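Local coordinates for protein nicastrin (Dictyostelium purpureum, PDB 4R12) that probably serves as an essential subunit of the gamma-secretase complex, which cleaves membrane proteins such as Notch receptors and amyloid precursor protein within the membrane, at residues 246-251 with 431-435; 200-204 with 509-513; 141-145 with 172-176. One frame throughout, in Å; residues are numbered along the deposited sequence.

Interaction 1 (246-251 with 431-435); sequences SVIKSL and VYILS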
loop_
_atom_site.group_PDB
_atom_site.type_symbol
_atom_site.label_atom_id
_atom_site.label_comp_id
_atom_site.label_asym_id
_atom_site.label_seq_id
_atom_site.Cartn_x
_atom_site.Cartn_y
_atom_site.Cartn_z
ATOM N N SER A 246 13.450 -8.853 3.813
ATOM C CA SER A 246 14.266 -9.666 4.719
ATOM C C SER A 246 14.819 -10.910 3.994
ATOM O O SER A 246 15.940 -11.355 4.264
ATOM C CB SER A 246 13.463 -10.069 5.959
ATOM O OG SER A 246 13.014 -8.906 6.651
ATOM N N VAL A 247 14.037 -11.444 3.065
ATOM C CA VAL A 247 14.502 -12.489 2.162
ATOM C C VAL A 247 15.700 -11.997 1.338
ATOM O O VAL A 247 16.713 -12.677 1.218
ATOM C CB VAL A 247 13.364 -12.949 1.212
ATOM C CG1 VAL A 247 13.926 -13.694 -0.005
ATOM C CG2 VAL A 247 12.359 -13.834 1.964
ATOM N N ILE A 248 15.565 -10.803 0.769
ATOM C CA ILE A 248 16.614 -10.189 -0.049
ATOM C C ILE A 248 17.866 -9.943 0.807
ATOM O O ILE A 248 18.991 -10.292 0.418
ATOM C CB ILE A 248 16.103 -8.881 -0.693
ATOM C CG1 ILE A 248 15.025 -9.217 -1.731
ATOM C CG2 ILE A 248 17.235 -8.124 -1.366
ATOM C CD1 ILE A 248 14.244 -8.044 -2.230
ATOM N N LYS A 249 17.677 -9.404 2.003
ATOM C CA LYS A 249 18.818 -9.213 2.889
ATOM C C LYS A 249 19.504 -10.551 3.217
ATOM O O LYS A 249 20.740 -10.636 3.281
ATOM C CB LYS A 249 18.390 -8.512 4.178
ATOM C CG LYS A 249 19.553 -8.254 5.152
ATOM C CD LYS A 249 20.442 -7.083 4.685
ATOM C CE LYS A 249 21.544 -6.782 5.722
ATOM N NZ LYS A 249 22.523 -5.786 5.209
ATOM N N SER A 250 18.704 -11.595 3.413
ATOM C CA SER A 250 19.263 -12.904 3.739
ATOM C C SER A 250 20.001 -13.487 2.533
ATOM O O SER A 250 21.071 -14.076 2.675
ATOM C CB SER A 250 18.166 -13.851 4.220
ATOM O OG SER A 250 17.504 -13.300 5.351
ATOM N N LEU A 251 19.430 -13.318 1.345
ATOM C CA LEU A 251 20.063 -13.801 0.125
ATOM C C LEU A 251 21.309 -12.996 -0.228
ATOM O O LEU A 251 22.174 -13.495 -0.940
ATOM C CB LEU A 251 19.080 -13.769 -1.047
ATOM C CG LEU A 251 17.988 -14.840 -0.984
ATOM C CD1 LEU A 251 16.980 -14.680 -2.131
ATOM C CD2 LEU A 251 18.613 -16.228 -1.000
ATOM N N VAL A 431 10.460 -16.158 6.097
ATOM C CA VAL A 431 11.665 -15.638 5.451
ATOM C C VAL A 431 12.638 -16.778 5.116
ATOM O O VAL A 431 13.181 -16.846 4.001
ATOM C CB VAL A 431 12.385 -14.589 6.321
ATOM C CG1 VAL A 431 13.694 -14.137 5.658
ATOM C CG2 VAL A 431 11.466 -13.385 6.555
ATOM N N TYR A 432 12.842 -17.680 6.063
ATOM C CA TYR A 432 13.724 -18.819 5.815
ATOM C C TYR A 432 13.233 -19.682 4.660
ATOM O O TYR A 432 14.002 -20.027 3.745
ATOM C CB TYR A 432 13.879 -19.691 7.065
ATOM C CG TYR A 432 14.722 -20.911 6.755
ATOM C CD1 TYR A 432 16.096 -20.788 6.585
ATOM C CD2 TYR A 432 14.142 -22.171 6.573
ATOM C CE1 TYR A 432 16.892 -21.888 6.279
ATOM C CE2 TYR A 432 14.933 -23.281 6.259
ATOM C CZ TYR A 432 16.309 -23.128 6.109
ATOM O OH TYR A 432 17.117 -24.197 5.794
ATOM N N ILE A 433 11.951 -20.038 4.699
ATOM C CA ILE A 433 11.406 -20.911 3.673
ATOM C C ILE A 433 11.464 -20.231 2.304
ATOM O O ILE A 433 11.899 -20.847 1.333
ATOM C CB ILE A 433 9.959 -21.335 4.024
ATOM C CG1 ILE A 433 9.982 -22.218 5.274
ATOM C CG2 ILE A 433 9.309 -22.074 2.859
ATOM C CD1 ILE A 433 8.629 -22.362 5.963
ATOM N N LEU A 434 11.058 -18.962 2.217
ATOM C CA LEU A 434 11.063 -18.293 0.919
ATOM C C LEU A 434 12.485 -18.062 0.393
ATOM O O LEU A 434 12.727 -18.181 -0.807
ATOM C CB LEU A 434 10.300 -16.962 0.979
ATOM C CG LEU A 434 8.775 -17.105 1.136
ATOM C CD1 LEU A 434 8.122 -15.736 1.342
ATOM C CD2 LEU A 434 8.119 -17.841 -0.068
ATOM N N SER A 435 13.417 -17.735 1.285
ATOM C CA SER A 435 14.814 -17.538 0.882
ATOM C C SER A 435 15.405 -18.821 0.300
ATOM O O SER A 435 16.028 -18.808 -0.753
ATOM C CB SER A 435 15.668 -17.086 2.066
ATOM O OG SER A 435 15.165 -15.886 2.630
#

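Interaction 2 (200-204 with 509-513); sequences IWSSF and LYSIT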
loop_
_atom_site.group_PDB
_atom_site.type_symbol
_atom_site.label_atom_id
_atom_site.label_comp_id
_atom_site.label_asym_id
_atom_site.label_seq_id
_atom_site.Cartn_x
_atom_site.Cartn_y
_atom_site.Cartn_z
ATOM N N ILE A 200 9.390 -0.270 -7.495
ATOM C CA ILE A 200 10.835 -0.485 -7.423
ATOM C C ILE A 200 11.173 -1.934 -7.767
ATOM O O ILE A 200 10.531 -2.864 -7.263
ATOM C CB ILE A 200 11.429 -0.175 -6.018
ATOM C CG1 ILE A 200 10.894 1.137 -5.432
ATOM C CG2 ILE A 200 12.964 -0.087 -6.069
ATOM C CD1 ILE A 200 9.739 0.951 -4.445
ATOM N N TRP A 201 12.162 -2.131 -8.638
ATOM C CA TRP A 201 12.633 -3.492 -8.909
ATOM C C TRP A 201 14.144 -3.582 -8.771
ATOM O O TRP A 201 14.860 -2.568 -8.803
ATOM C CB TRP A 201 12.185 -3.980 -10.303
ATOM C CG TRP A 201 12.736 -3.214 -11.468
ATOM C CD1 TRP A 201 12.204 -2.093 -12.038
ATOM C CD2 TRP A 201 13.908 -3.530 -12.230
ATOM N NE1 TRP A 201 12.980 -1.680 -13.094
ATOM C CE2 TRP A 201 14.035 -2.542 -13.228
ATOM C CE3 TRP A 201 14.881 -4.534 -12.146
ATOM C CZ2 TRP A 201 15.089 -2.536 -14.144
ATOM C CZ3 TRP A 201 15.926 -4.523 -13.058
ATOM C CH2 TRP A 201 16.013 -3.536 -14.047
ATOM N N SER A 202 14.636 -4.804 -8.611
ATOM C CA SER A 202 16.030 -4.993 -8.250
ATOM C C SER A 202 16.515 -6.372 -8.624
ATOM O O SER A 202 15.752 -7.336 -8.593
ATOM C CB SER A 202 16.228 -4.778 -6.748
ATOM O OG SER A 202 17.587 -4.963 -6.380
ATOM N N SER A 203 17.804 -6.445 -8.949
ATOM C CA SER A 203 18.504 -7.699 -9.161
ATOM C C SER A 203 19.886 -7.603 -8.506
ATOM O O SER A 203 20.475 -6.527 -8.483
ATOM C CB SER A 203 18.630 -7.997 -10.656
ATOM O OG SER A 203 19.550 -9.050 -10.880
ATOM N N PHE A 204 20.381 -8.705 -7.952
ATOM C CA PHE A 204 21.751 -8.749 -7.436
ATOM C C PHE A 204 22.789 -8.681 -8.560
ATOM O O PHE A 204 23.936 -8.299 -8.309
ATOM C CB PHE A 204 21.992 -10.018 -6.609
ATOM C CG PHE A 204 21.407 -9.973 -5.221
ATOM C CD1 PHE A 204 21.988 -9.190 -4.224
ATOM C CD2 PHE A 204 20.290 -10.739 -4.900
ATOM C CE1 PHE A 204 21.458 -9.161 -2.939
ATOM C CE2 PHE A 204 19.751 -10.715 -3.611
ATOM C CZ PHE A 204 20.339 -9.932 -2.629
ATOM N N LEU A 509 16.306 -1.049 -0.419
ATOM C CA LEU A 509 16.467 -2.126 -1.404
ATOM C C LEU A 509 17.740 -1.918 -2.225
ATOM O O LEU A 509 18.492 -2.859 -2.464
ATOM C CB LEU A 509 15.252 -2.200 -2.342
ATOM C CG LEU A 509 15.246 -3.276 -3.442
ATOM C CD1 LEU A 509 15.406 -4.658 -2.833
ATOM C CD2 LEU A 509 13.963 -3.222 -4.259
ATOM N N TYR A 510 17.946 -0.682 -2.673
ATOM C CA TYR A 510 19.147 -0.316 -3.423
ATOM C C TYR A 510 20.401 -0.691 -2.623
ATOM O O TYR A 510 21.326 -1.313 -3.145
ATOM C CB TYR A 510 19.132 1.186 -3.741
ATOM C CG TYR A 510 20.210 1.648 -4.707
ATOM C CD1 TYR A 510 21.527 1.849 -4.280
ATOM C CD2 TYR A 510 19.911 1.893 -6.049
ATOM C CE1 TYR A 510 22.513 2.268 -5.168
ATOM C CE2 TYR A 510 20.892 2.311 -6.944
ATOM C CZ TYR A 510 22.188 2.500 -6.497
ATOM O OH TYR A 510 23.164 2.916 -7.376
ATOM N N SER A 511 20.416 -0.329 -1.343
ATOM C CA SER A 511 21.569 -0.589 -0.496
ATOM C C SER A 511 21.810 -2.085 -0.257
ATOM O O SER A 511 22.947 -2.551 -0.344
ATOM C CB SER A 511 21.403 0.134 0.849
ATOM O OG SER A 511 22.487 -0.170 1.701
ATOM N N ILE A 512 20.748 -2.839 0.036
ATOM C CA ILE A 512 20.922 -4.249 0.389
ATOM C C ILE A 512 21.470 -5.048 -0.791
ATOM O O ILE A 512 22.211 -6.015 -0.624
ATOM C CB ILE A 512 19.595 -4.880 0.836
ATOM C CG1 ILE A 512 19.197 -4.366 2.210
ATOM C CG2 ILE A 512 19.705 -6.401 0.901
ATOM C CD1 ILE A 512 17.736 -4.778 2.508
ATOM N N THR A 513 21.113 -4.620 -1.990
ATOM C CA THR A 513 21.482 -5.355 -3.190
ATOM C C THR A 513 22.719 -4.779 -3.888
ATOM O O THR A 513 23.044 -5.180 -4.999
ATOM C CB THR A 513 20.304 -5.378 -4.185
ATOM O OG1 THR A 513 19.914 -4.036 -4.479
ATOM C CG2 THR A 513 19.093 -6.121 -3.587
HETATM O O HOH W 1 22.582 -5.083 -7.687
HETATM O O HOH W 2 24.706 -7.438 -5.799
#

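Interaction 3 (141-145 with 172-176); sequences FPIFA and ELDSF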
loop_
_atom_site.group_PDB
_atom_site.type_symbol
_atom_site.label_atom_id
_atom_site.label_comp_id
_atom_site.label_asym_id
_atom_site.label_seq_id
_atom_site.Cartn_x
_atom_site.Cartn_y
_atom_site.Cartn_z
ATOM N N PHE A 141 -19.228 16.339 4.678
ATOM C CA PHE A 141 -18.689 16.913 5.903
ATOM C C PHE A 141 -17.359 16.231 6.187
ATOM O O PHE A 141 -17.138 15.114 5.717
ATOM C CB PHE A 141 -19.661 16.731 7.081
ATOM C CG PHE A 141 -20.122 15.307 7.290
ATOM C CD1 PHE A 141 -19.318 14.381 7.951
ATOM C CD2 PHE A 141 -21.372 14.896 6.847
ATOM C CE1 PHE A 141 -19.753 13.078 8.140
ATOM C CE2 PHE A 141 -21.811 13.596 7.045
ATOM C CZ PHE A 141 -21.003 12.687 7.691
ATOM N N PRO A 142 -16.473 16.888 6.948
ATOM C CA PRO A 142 -15.163 16.271 7.174
ATOM C C PRO A 142 -15.200 15.174 8.239
ATOM O O PRO A 142 -16.011 15.215 9.177
ATOM C CB PRO A 142 -14.304 17.448 7.628
ATOM C CG PRO A 142 -15.277 18.359 8.314
ATOM C CD PRO A 142 -16.569 18.223 7.566
ATOM N N ILE A 143 -14.329 14.185 8.071
ATOM C CA ILE A 143 -14.143 13.150 9.068
ATOM C C ILE A 143 -12.646 13.045 9.376
ATOM O O ILE A 143 -11.824 12.904 8.462
ATOM C CB ILE A 143 -14.700 11.771 8.601
ATOM C CG1 ILE A 143 -16.140 11.920 8.092
ATOM C CG2 ILE A 143 -14.648 10.752 9.738
ATOM C CD1 ILE A 143 -16.807 10.593 7.696
ATOM N N PHE A 144 -12.297 13.172 10.653
ATOM C CA PHE A 144 -10.916 12.972 11.109
ATOM C C PHE A 144 -10.818 11.827 12.100
ATOM O O PHE A 144 -11.664 11.699 12.995
ATOM C CB PHE A 144 -10.357 14.218 11.818
ATOM C CG PHE A 144 -10.036 15.383 10.916
ATOM C CD1 PHE A 144 -10.949 15.856 9.999
ATOM C CD2 PHE A 144 -8.838 16.062 11.059
ATOM C CE1 PHE A 144 -10.659 16.966 9.208
ATOM C CE2 PHE A 144 -8.545 17.171 10.270
ATOM C CZ PHE A 144 -9.461 17.619 9.343
ATOM N N ALA A 145 -9.755 11.032 11.988
ATOM C CA ALA A 145 -9.313 10.227 13.105
ATOM C C ALA A 145 -8.231 11.008 13.858
ATOM O O ALA A 145 -7.629 11.938 13.312
ATOM C CB ALA A 145 -8.775 8.870 12.639
ATOM N N GLU A 172 -13.314 22.510 15.560
ATOM C CA GLU A 172 -13.365 22.863 14.151
ATOM C C GLU A 172 -12.458 21.947 13.345
ATOM O O GLU A 172 -11.297 21.732 13.698
ATOM C CB GLU A 172 -12.970 24.329 13.925
ATOM C CG GLU A 172 -12.751 24.679 12.458
ATOM C CD GLU A 172 -12.498 26.159 12.233
ATOM O OE1 GLU A 172 -13.065 26.979 12.979
ATOM O OE2 GLU A 172 -11.730 26.502 11.310
ATOM N N LEU A 173 -13.008 21.416 12.259
ATOM C CA LEU A 173 -12.281 20.560 11.337
ATOM C C LEU A 173 -12.070 21.259 9.986
ATOM O O LEU A 173 -13.032 21.569 9.274
ATOM C CB LEU A 173 -13.035 19.231 11.132
ATOM C CG LEU A 173 -13.084 18.164 12.235
ATOM C CD1 LEU A 173 -13.742 18.662 13.519
ATOM C CD2 LEU A 173 -13.795 16.898 11.728
ATOM N N ASP A 174 -10.812 21.500 9.640
ATOM C CA ASP A 174 -10.433 22.087 8.356
ATOM C C ASP A 174 -9.816 21.038 7.438
ATOM O O ASP A 174 -8.736 20.513 7.725
ATOM C CB ASP A 174 -9.424 23.227 8.547
ATOM C CG ASP A 174 -9.923 24.299 9.481
ATOM O OD1 ASP A 174 -11.085 24.721 9.332
ATOM O OD2 ASP A 174 -9.148 24.722 10.365
ATOM N N SER A 175 -10.499 20.737 6.341
ATOM C CA SER A 175 -9.960 19.842 5.327
ATOM C C SER A 175 -10.662 20.106 4.011
ATOM O O SER A 175 -11.373 19.250 3.491
ATOM C CB SER A 175 -10.110 18.371 5.746
ATOM O OG SER A 175 -11.475 17.998 5.867
ATOM N N PHE A 176 -10.468 21.310 3.475
ATOM C CA PHE A 176 -11.126 21.694 2.239
ATOM C C PHE A 176 -10.470 21.065 1.022
ATOM O O PHE A 176 -9.300 21.314 0.746
ATOM C CB PHE A 176 -11.145 23.210 2.048
ATOM C CG PHE A 176 -11.797 23.624 0.757
ATOM C CD1 PHE A 176 -13.170 23.499 0.598
ATOM C CD2 PHE A 176 -11.042 24.092 -0.306
ATOM C CE1 PHE A 176 -13.781 23.851 -0.594
ATOM C CE2 PHE A 176 -11.649 24.454 -1.508
ATOM C CZ PHE A 176 -13.017 24.331 -1.649
HETATM O O HOH W 3 -12.248 15.283 6.127
#

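Interaction 1 (246-251 with 431-435)
Val-247 and Ser-435 meet where two helices of the nicastrin large lobe cross. The lobe is related to zinc-dependent exopeptidases, and this contact is helix-helix packing on its alpha/beta fold. The axes of the two segments approach to 9.1 Å, with a signed crossing angle of -62°. Serine and valine sit at the closest point, where the CA atoms of Val-247 and Ser-435 come within 5.2 Å.

The hydroxyl of Ser-435 lies against Val-247. Its OG is 3.5 Å from Val-247 CG2 and equally near Val-247 CA, so a polar atom is set against an apolar surface. The hydroxyl is turned back to its own helix. OG stands beside the backbone N (chi1 -58°) and donates to Val-431 O at 2.6 Å.

Val-247 CG2 also packs on Val-431 CG1 and on Leu-434 CB. On the other helix, Val-431 spreads its two methyls over Ser-246 and Val-247. CG1 lies by the backbone between these two residues, while CG2 meets Ser-246 CB at 3.9 Å. Leu-251 closes the far end, with CD2 3.7 Å from Ser-435 O.

Helix 452-463 touches Ser-246, and strand 262-268 touches Leu-251. Ser-250 OG bonds back to Ser-246 O and also pairs with Asp-451 N.

Ser-246 O takes both the N and OG of Ser-250. Val-431 O likewise takes the N and OG of Ser-435, which arrive from opposite faces of the carbonyl plane, with OG 37° out of it.

Interaction 2 (200-204 with 509-513)
Thr-513 sits against Ser-202 and Phe-204 at the point where helix 500-512 gives way to loop. Its CG2 methyl lies over one face of the Phe-204 ring, displaced toward the rim. This is a CH-pi contact, with CG2 4.2 Å from the ring centroid. The edge of the same ring faces Ile-512 O. Ser-202 OG is 3.1 Å from Thr-513 OG1. One turn earlier in the helix, Leu-509 CD2 packs on Ser-202 CB at 3.7 Å and on Ile-200 CG2 at 3.8 Å. The side chains of Ile-200 and Leu-509 run past each other in opposite directions.

The bond to its own helix helps to set Thr-513. OG1 lies between the backbone N and the carbonyl carbon (chi1 57°) and donates to Leu-509 O at 2.7 Å. The backbone N of Thr-513 reaches the same oxygen from the opposite face. That leaves the CG2 methyl over the ring. A water donates to both Ser-203 O and Thr-513 O, each at 2.7 Å, and ties the two backbones together.

Farther out, strand 192-203 pairs antiparallel with 262-268 and 542-548. Helix 500-512 packs against it, a helix-on-sheet contact in the alpha/beta fold of nicastrin. Helix 234-252 also borders the contact, and Arg-256 makes a cation-pi contact with the Phe-204 ring.

Segment 200-204 and the end of helix 500-512 thus bury hydroxyls among methyls and a ring. Those of Ser-202 and Thr-513 are satisfied: both bond to Thr-543, and Thr-513 also to Ser-541 and Leu-509 O.

Interaction 3 (141-145 with 172-176)
Phe-144 and Leu-173 make the main apolar contact between strands 143-146 and 169-174. Leu-173 lies over one face of the Phe-144 ring, and its CG is 4.3 Å from the centroid, 27° off the ring normal. This is a CH-pi contact. The CD2 branch reaches farther along and touches Phe-144 CD1 at 3.5 Å. With CG beside the backbone N (chi1 -72°), Leu-173 carries CG and CD2 over the ring. The two side chains lie alongside, pointing opposite ways. Pro-142 extends the apolar patch, with CG 3.7 Å from Leu-173 CB.

Polar atoms border the ring. Asp-174 O lies in its plane at the edge, 3.4 Å from Phe-144 CZ. Ser-175 OG is near the same edge, 3.6 Å from Phe-144 CE1, and also meets Pro-142 CB.

The hydrogen bonding runs through water. One water accepts from Ile-143 N at 3.1 Å and is bonded to Ser-175 OG at 2.8 Å. It bridges the backbone of one segment to a side chain of the other. Ser-38 OG is hydrogen-bonded to Ser-175 N.

Leu-582 of strand 581-586 touches both Phe-144 and Leu-173. Strand 143-146 pairs with 90-96 and 21-29, and strand 169-174 with 43-50 and 581-586. The contact is buried side-chain packing between non-adjacent strands of the nicastrin small lobe, within its alpha/beta fold.

Overall arrangement
Interaction 3 closes first along the chain, within the small lobe. Interaction 2 then opens at 200-204 and closes at 509-513, and interaction 1 falls wholly between those two segments. Interactions 1 and 2 are neighbours, with centres 13 Å apart. Helix 234-252 joins them: its Ile-248 and Lys-249 face interaction 2, while Val-247 and Ser-250 face 431-435. It thus gathers helix 427-441, strand 192-203 and the distant helix 500-512 into one neighbourhood. Interaction 3 is a separate contact on the opposite side of the chain's centre. Its nearest atoms are about 26 Å from interaction 2 and about 29 Å from interaction 1.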